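Local coordinates for A-type flavoprotein (Giardia intestinalis, PDB 2Q9U) that scavenges oxygen as a flavodiiron oxidoreductase, probably passing electrons from bound flavin mononucleotide to a mu-oxo-diiron centre, at residues A[106-111]-A[127-132]; A[282-287]-A[399-404]. One frame throughout, in Å; residues are numbered along the deposited sequence.

Contact 1 of 2, residues A[106-111]-A[127-132]; sequences FVCTKK and WLIVDD
Cys-108 SG lies obliquely beside the six-membered ring of Trp-127, 3.7 Å from CZ3, a sulfur-aromatic contact in which the sulfur sits 71° off the ring normal. Phe-106 CB meets the same part of the indole, 3.8 Å from Trp-127 CE3, while the phenyl ring turns away toward Tyr-98 and Met-122. Cys-108 SG stands between its backbone N and carbonyl carbon (chi1 56°), which also brings it to Ile-129 CD1. On the other face of the sheet Val-107 CG1 and Val-130 CG1 touch at 3.6 Å, the two side chains crossing at about a right angle, with Phe-145 of strand 142-147 packed against both. Parallel strands 105-108 and 127-129 are the ends of a right-handed beta-alpha-beta crossover through helix 110-120, at the edge of the mixed sheet of the metallo-beta-lactamase-like domain. Leu-128 N donates to Phe-106 O at 2.8 Å, Cys-108 N to Leu-128 O at 3.2 Å, and Val-130 N to Cys-108 O at 2.9 Å. Beyond the ladder a water accepts the N-H of Lys-110 at 2.9 Å from Lys-110 N. Thr-109 is the helix N-cap, its OG1 weakly bonded to Cys-112 N, and Gln-113 in the first turn of the helix packs on Cys-108, Trp-127 and Ile-129 and accepts a bond from Lys-110 NZ.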
loop_
_atom_site.group_PDB
_atom_site.type_symbol
_atom_site.label_atom_id
_atom_site.label_comp_id
_atom_site.label_asym_id
_atom_site.label_seq_id
_atom_site.Cartn_x
_atom_site.Cartn_y
_atom_site.Cartn_z
ATOM N N PHE A 106 -34.481 23.123 9.347
ATOM C CA PHE A 106 -33.970 21.834 8.884
ATOM C C PHE A 106 -35.160 20.914 8.656
ATOM O O PHE A 106 -35.990 20.734 9.556
ATOM C CB PHE A 106 -32.939 21.273 9.884
ATOM C CG PHE A 106 -31.637 21.990 9.821
ATOM C CD1 PHE A 106 -30.651 21.592 8.910
ATOM C CD2 PHE A 106 -31.416 23.120 10.611
ATOM C CE1 PHE A 106 -29.440 22.296 8.805
ATOM C CE2 PHE A 106 -30.231 23.832 10.516
ATOM C CZ PHE A 106 -29.231 23.416 9.606
ATOM N N VAL A 107 -35.255 20.383 7.437
ATOM C CA VAL A 107 -36.428 19.641 6.994
ATOM C C VAL A 107 -36.021 18.195 6.777
ATOM O O VAL A 107 -35.133 17.912 5.974
ATOM C CB VAL A 107 -36.959 20.184 5.640
ATOM C CG1 VAL A 107 -38.164 19.385 5.168
ATOM C CG2 VAL A 107 -37.288 21.677 5.716
ATOM N N CYS A 108 -36.681 17.282 7.482
ATOM C CA CYS A 108 -36.384 15.869 7.355
ATOM C C CYS A 108 -37.467 15.057 8.036
ATOM O O CYS A 108 -38.365 15.614 8.675
ATOM C CB CYS A 108 -35.016 15.575 8.009
ATOM S SG CYS A 108 -34.902 16.102 9.769
ATOM N N THR A 109 -37.374 13.742 7.901
ATOM C CA THR A 109 -38.297 12.821 8.552
ATOM C C THR A 109 -37.924 12.702 10.037
ATOM O O THR A 109 -36.844 13.118 10.462
ATOM C CB THR A 109 -38.224 11.416 7.922
ATOM O OG1 THR A 109 -36.896 10.906 8.075
ATOM C CG2 THR A 109 -38.618 11.425 6.424
ATOM N N LYS A 110 -38.816 12.108 10.814
ATOM C CA LYS A 110 -38.593 11.952 12.243
ATOM C C LYS A 110 -37.354 11.091 12.527
ATOM O O LYS A 110 -36.510 11.444 13.370
ATOM C CB LYS A 110 -39.834 11.373 12.917
ATOM C CG LYS A 110 -39.691 11.202 14.435
ATOM C CD LYS A 110 -39.239 12.478 15.139
ATOM C CE LYS A 110 -40.398 13.307 15.655
ATOM N NZ LYS A 110 -39.902 14.570 16.289
ATOM N N LYS A 111 -37.223 9.992 11.791
ATOM C CA LYS A 111 -36.074 9.113 11.969
ATOM C C LYS A 111 -34.767 9.851 11.662
ATOM O O LYS A 111 -33.781 9.711 12.391
ATOM C CB LYS A 111 -36.230 7.840 11.142
ATOM C CG LYS A 111 -35.137 6.822 11.398
ATOM C CD LYS A 111 -35.177 6.288 12.845
ATOM C CE LYS A 111 -36.159 5.150 12.971
ATOM N NZ LYS A 111 -36.062 4.549 14.316
ATOM N N TRP A 127 -36.643 22.823 13.354
ATOM C CA TRP A 127 -36.959 21.650 12.560
ATOM C C TRP A 127 -38.339 21.755 11.932
ATOM O O TRP A 127 -39.243 22.389 12.481
ATOM C CB TRP A 127 -36.934 20.402 13.459
ATOM C CG TRP A 127 -35.629 20.163 14.164
ATOM C CD1 TRP A 127 -35.280 20.551 15.438
ATOM C CD2 TRP A 127 -34.516 19.447 13.637
ATOM N NE1 TRP A 127 -33.999 20.133 15.721
ATOM C CE2 TRP A 127 -33.512 19.436 14.637
ATOM C CE3 TRP A 127 -34.257 18.820 12.402
ATOM C CZ2 TRP A 127 -32.260 18.836 14.436
ATOM C CZ3 TRP A 127 -33.020 18.201 12.210
ATOM C CH2 TRP A 127 -32.036 18.214 13.224
ATOM N N LEU A 128 -38.487 21.147 10.761
ATOM C CA LEU A 128 -39.787 20.854 10.194
ATOM C C LEU A 128 -39.769 19.374 9.873
ATOM O O LEU A 128 -39.034 18.936 8.970
ATOM C CB LEU A 128 -40.056 21.680 8.928
ATOM C CG LEU A 128 -41.347 21.349 8.184
ATOM C CD1 LEU A 128 -42.597 21.525 9.070
ATOM C CD2 LEU A 128 -41.447 22.173 6.894
ATOM N N ILE A 129 -40.556 18.606 10.618
ATOM C CA ILE A 129 -40.652 17.164 10.393
ATOM C C ILE A 129 -41.674 16.822 9.301
ATOM O O ILE A 129 -42.867 17.210 9.375
ATOM C CB ILE A 129 -40.942 16.389 11.699
ATOM C CG1 ILE A 129 -39.871 16.680 12.785
ATOM C CG2 ILE A 129 -41.068 14.877 11.415
ATOM C CD1 ILE A 129 -38.390 16.595 12.312
ATOM N N VAL A 130 -41.203 16.096 8.285
ATOM C CA VAL A 130 -42.016 15.768 7.106
ATOM C C VAL A 130 -42.223 14.269 7.021
ATOM O O VAL A 130 -41.521 13.503 7.692
ATOM C CB VAL A 130 -41.373 16.304 5.794
ATOM C CG1 VAL A 130 -41.325 17.845 5.826
ATOM C CG2 VAL A 130 -39.966 15.707 5.561
ATOM N N ASP A 131 -43.197 13.859 6.213
ATOM C CA ASP A 131 -43.426 12.453 5.938
ATOM C C ASP A 131 -43.856 12.284 4.494
ATOM O O ASP A 131 -43.785 13.239 3.726
ATOM C CB ASP A 131 -44.466 11.868 6.912
ATOM C CG ASP A 131 -45.818 12.550 6.818
ATOM O OD1 ASP A 131 -46.057 13.314 5.862
ATOM O OD2 ASP A 131 -46.654 12.301 7.725
ATOM N N ASP A 132 -44.307 11.078 4.125
ATOM C CA ASP A 132 -44.591 10.761 2.740
ATOM C C ASP A 132 -45.890 11.389 2.226
ATOM O O ASP A 132 -46.242 11.235 1.059
ATOM C CB ASP A 132 -44.516 9.245 2.473
ATOM C CG ASP A 132 -45.711 8.468 3.035
ATOM O OD1 ASP A 132 -46.531 9.026 3.797
ATOM O OD2 ASP A 132 -45.825 7.273 2.682
HETATM O O HOH W 1 -41.470 11.858 9.553
#

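Contact 2 of 2, residues A[282-287]-A[399-404]; sequences RSTGCE and LGKRAI. With NO3 (nitrate ion), chain E.
Gly-400 gives Thr-284 a close seat on helix 386-409: with no side chain on the glycine, Thr-284 OG1 closes to 3.5 Å from Gly-400 CA. With chi1 at 67° that hydroxyl is turned back over the helix end, where it is hydrogen-bonded to Ala-281 O. Gly-400 O faces Cys-286 SG at 3.6 Å. At Lys-401 the backbone N lies 3.8 Å from Thr-284 CG2, and the lysine CG brushes the same methyl. A turn of helix beyond Gly-400, Ala-403 CB reaches Cys-286 SG at 4.1 Å, and both side chains also rest on Val-259 of the central sheet. Ile-404 closes the row with two carbons: CG1 lies 3.8 Å from Cys-286 SG, and CD1 meets Thr-284 O at 3.4 Å. Across the turn from this packing, Arg-282 NH2 donates to nitrate O1 at 3.0 Å, and the arginine also bonds Gln-9 and Ser-180 of the second subunit. Gly-285, with positive phi (100°), ends helix 269-283 in a Schellman motif and turns the chain toward strand 287-292; the end of that helix thus lies against the C-terminal helix beside the parallel five-stranded sheet, as in the flavodoxin-like fold.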
loop_
_atom_site.group_PDB
_atom_site.type_symbol
_atom_site.label_atom_id
_atom_site.label_comp_id
_atom_site.label_asym_id
_atom_site.label_seq_id
_atom_site.Cartn_x
_atom_site.Cartn_y
_atom_site.Cartn_z
ATOM N N ARG A 282 -14.340 -21.037 -18.726
ATOM C CA ARG A 282 -14.263 -20.183 -19.893
ATOM C C ARG A 282 -14.729 -20.958 -21.134
ATOM O O ARG A 282 -15.366 -20.394 -22.031
ATOM C CB ARG A 282 -12.833 -19.665 -20.106
ATOM C CG ARG A 282 -12.775 -18.504 -21.113
ATOM C CD ARG A 282 -11.380 -18.204 -21.645
ATOM N NE ARG A 282 -11.441 -17.101 -22.623
ATOM C CZ ARG A 282 -11.766 -17.226 -23.904
ATOM N NH1 ARG A 282 -12.043 -18.428 -24.415
ATOM N NH2 ARG A 282 -11.790 -16.141 -24.692
ATOM N N SER A 283 -14.404 -22.247 -21.165
ATOM C CA SER A 283 -14.787 -23.129 -22.297
ATOM C C SER A 283 -16.300 -23.200 -22.542
ATOM O O SER A 283 -16.732 -23.537 -23.651
ATOM C CB SER A 283 -14.242 -24.542 -22.100
ATOM O OG SER A 283 -14.981 -25.259 -21.104
ATOM N N THR A 284 -17.083 -22.909 -21.511
ATOM C CA THR A 284 -18.563 -22.893 -21.624
ATOM C C THR A 284 -19.150 -21.631 -22.254
ATOM O O THR A 284 -20.361 -21.576 -22.551
ATOM C CB THR A 284 -19.264 -23.093 -20.255
ATOM O OG1 THR A 284 -19.019 -21.958 -19.389
ATOM C CG2 THR A 284 -18.817 -24.354 -19.608
ATOM N N GLY A 285 -18.299 -20.626 -22.432
ATOM C CA GLY A 285 -18.685 -19.340 -22.966
ATOM C C GLY A 285 -18.879 -18.296 -21.864
ATOM O O GLY A 285 -19.278 -17.167 -22.147
ATOM N N CYS A 286 -18.609 -18.654 -20.613
ATOM C CA CYS A 286 -18.660 -17.659 -19.534
ATOM C C CYS A 286 -17.445 -16.741 -19.540
ATOM O O CYS A 286 -16.338 -17.149 -19.906
ATOM C CB CYS A 286 -18.722 -18.341 -18.163
ATOM S SG CYS A 286 -20.256 -19.159 -17.777
ATOM N N GLU A 287 -17.656 -15.482 -19.156
ATOM C CA GLU A 287 -16.551 -14.654 -18.668
ATOM C C GLU A 287 -16.027 -15.282 -17.365
ATOM O O GLU A 287 -16.801 -15.868 -16.582
ATOM C CB GLU A 287 -17.006 -13.218 -18.362
ATOM C CG GLU A 287 -15.784 -12.357 -17.977
ATOM C CD GLU A 287 -16.087 -10.921 -17.666
ATOM O OE1 GLU A 287 -17.265 -10.594 -17.402
ATOM O OE2 GLU A 287 -15.114 -10.130 -17.669
ATOM N N LEU A 399 -19.033 -25.933 -13.422
ATOM C CA LEU A 399 -19.389 -24.687 -12.754
ATOM C C LEU A 399 -19.914 -23.640 -13.729
ATOM O O LEU A 399 -20.869 -22.904 -13.406
ATOM C CB LEU A 399 -18.193 -24.141 -11.956
ATOM C CG LEU A 399 -18.406 -22.895 -11.079
ATOM C CD1 LEU A 399 -19.490 -23.104 -10.025
ATOM C CD2 LEU A 399 -17.078 -22.530 -10.397
ATOM N N GLY A 400 -19.273 -23.561 -14.898
ATOM C CA GLY A 400 -19.674 -22.667 -15.987
ATOM C C GLY A 400 -21.077 -23.004 -16.495
ATOM O O GLY A 400 -21.928 -22.116 -16.675
ATOM N N LYS A 401 -21.307 -24.288 -16.772
ATOM C CA LYS A 401 -22.663 -24.775 -17.109
ATOM C C LYS A 401 -23.694 -24.411 -16.047
ATOM O O LYS A 401 -24.796 -24.008 -16.404
ATOM C CB LYS A 401 -22.714 -26.291 -17.352
ATOM C CG LYS A 401 -21.981 -26.731 -18.628
ATOM C CD LYS A 401 -21.866 -28.244 -18.658
ATOM C CE LYS A 401 -21.131 -28.728 -19.904
ATOM N NZ LYS A 401 -20.798 -30.207 -19.775
ATOM N N ARG A 402 -23.359 -24.595 -14.763
ATOM C CA ARG A 402 -24.249 -24.190 -13.672
ATOM C C ARG A 402 -24.490 -22.685 -13.593
ATOM O O ARG A 402 -25.586 -22.265 -13.248
ATOM C CB ARG A 402 -23.748 -24.703 -12.328
ATOM C CG ARG A 402 -23.887 -26.221 -12.153
ATOM C CD ARG A 402 -23.081 -26.669 -10.927
ATOM N NE ARG A 402 -23.127 -28.122 -10.710
ATOM C CZ ARG A 402 -24.149 -28.765 -10.151
ATOM N NH1 ARG A 402 -25.223 -28.096 -9.769
ATOM N NH2 ARG A 402 -24.099 -30.087 -9.995
ATOM N N ALA A 403 -23.468 -21.891 -13.911
ATOM C CA ALA A 403 -23.629 -20.438 -14.022
ATOM C C ALA A 403 -24.635 -20.089 -15.143
ATOM O O ALA A 403 -25.527 -19.267 -14.957
ATOM C CB ALA A 403 -22.300 -19.787 -14.309
ATOM N N ILE A 404 -24.492 -20.738 -16.290
ATOM C CA ILE A 404 -25.368 -20.465 -17.435
ATOM C C ILE A 404 -26.799 -20.846 -17.055
ATOM O O ILE A 404 -27.742 -20.081 -17.310
ATOM C CB ILE A 404 -24.859 -21.168 -18.694
ATOM C CG1 ILE A 404 -23.557 -20.489 -19.184
ATOM C CG2 ILE A 404 -25.948 -21.151 -19.807
ATOM C CD1 ILE A 404 -22.710 -21.359 -20.124
HETATM N N NO3 E . -12.251 -17.049 -28.046
HETATM O O1 NO3 E . -13.335 -16.744 -27.212
HETATM O O2 NO3 E . -11.484 -16.019 -28.625
HETATM O O3 NO3 E . -11.946 -18.402 -28.262
#

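Contacts 1 and 2 sit in different domains on opposite sides of the chain's centre, their nearest atoms about 38 Å apart, and share no element. Both are partly buried and away from the annotated sites. Contact 1 is local, joining two neighbouring strands of one crossover at a sheet edge, and backbone hydrogen bonds carry it, with side chains on both faces; it buries 494 Å². Contact 2 brings together pieces more than a hundred residues apart, a helix-to-strand turn and the last long helix, without a hydrogen bond between them, and buries 215 Å². Contact 2 also borders the second subunit, whereas no other chain of the assembly touches contact 1.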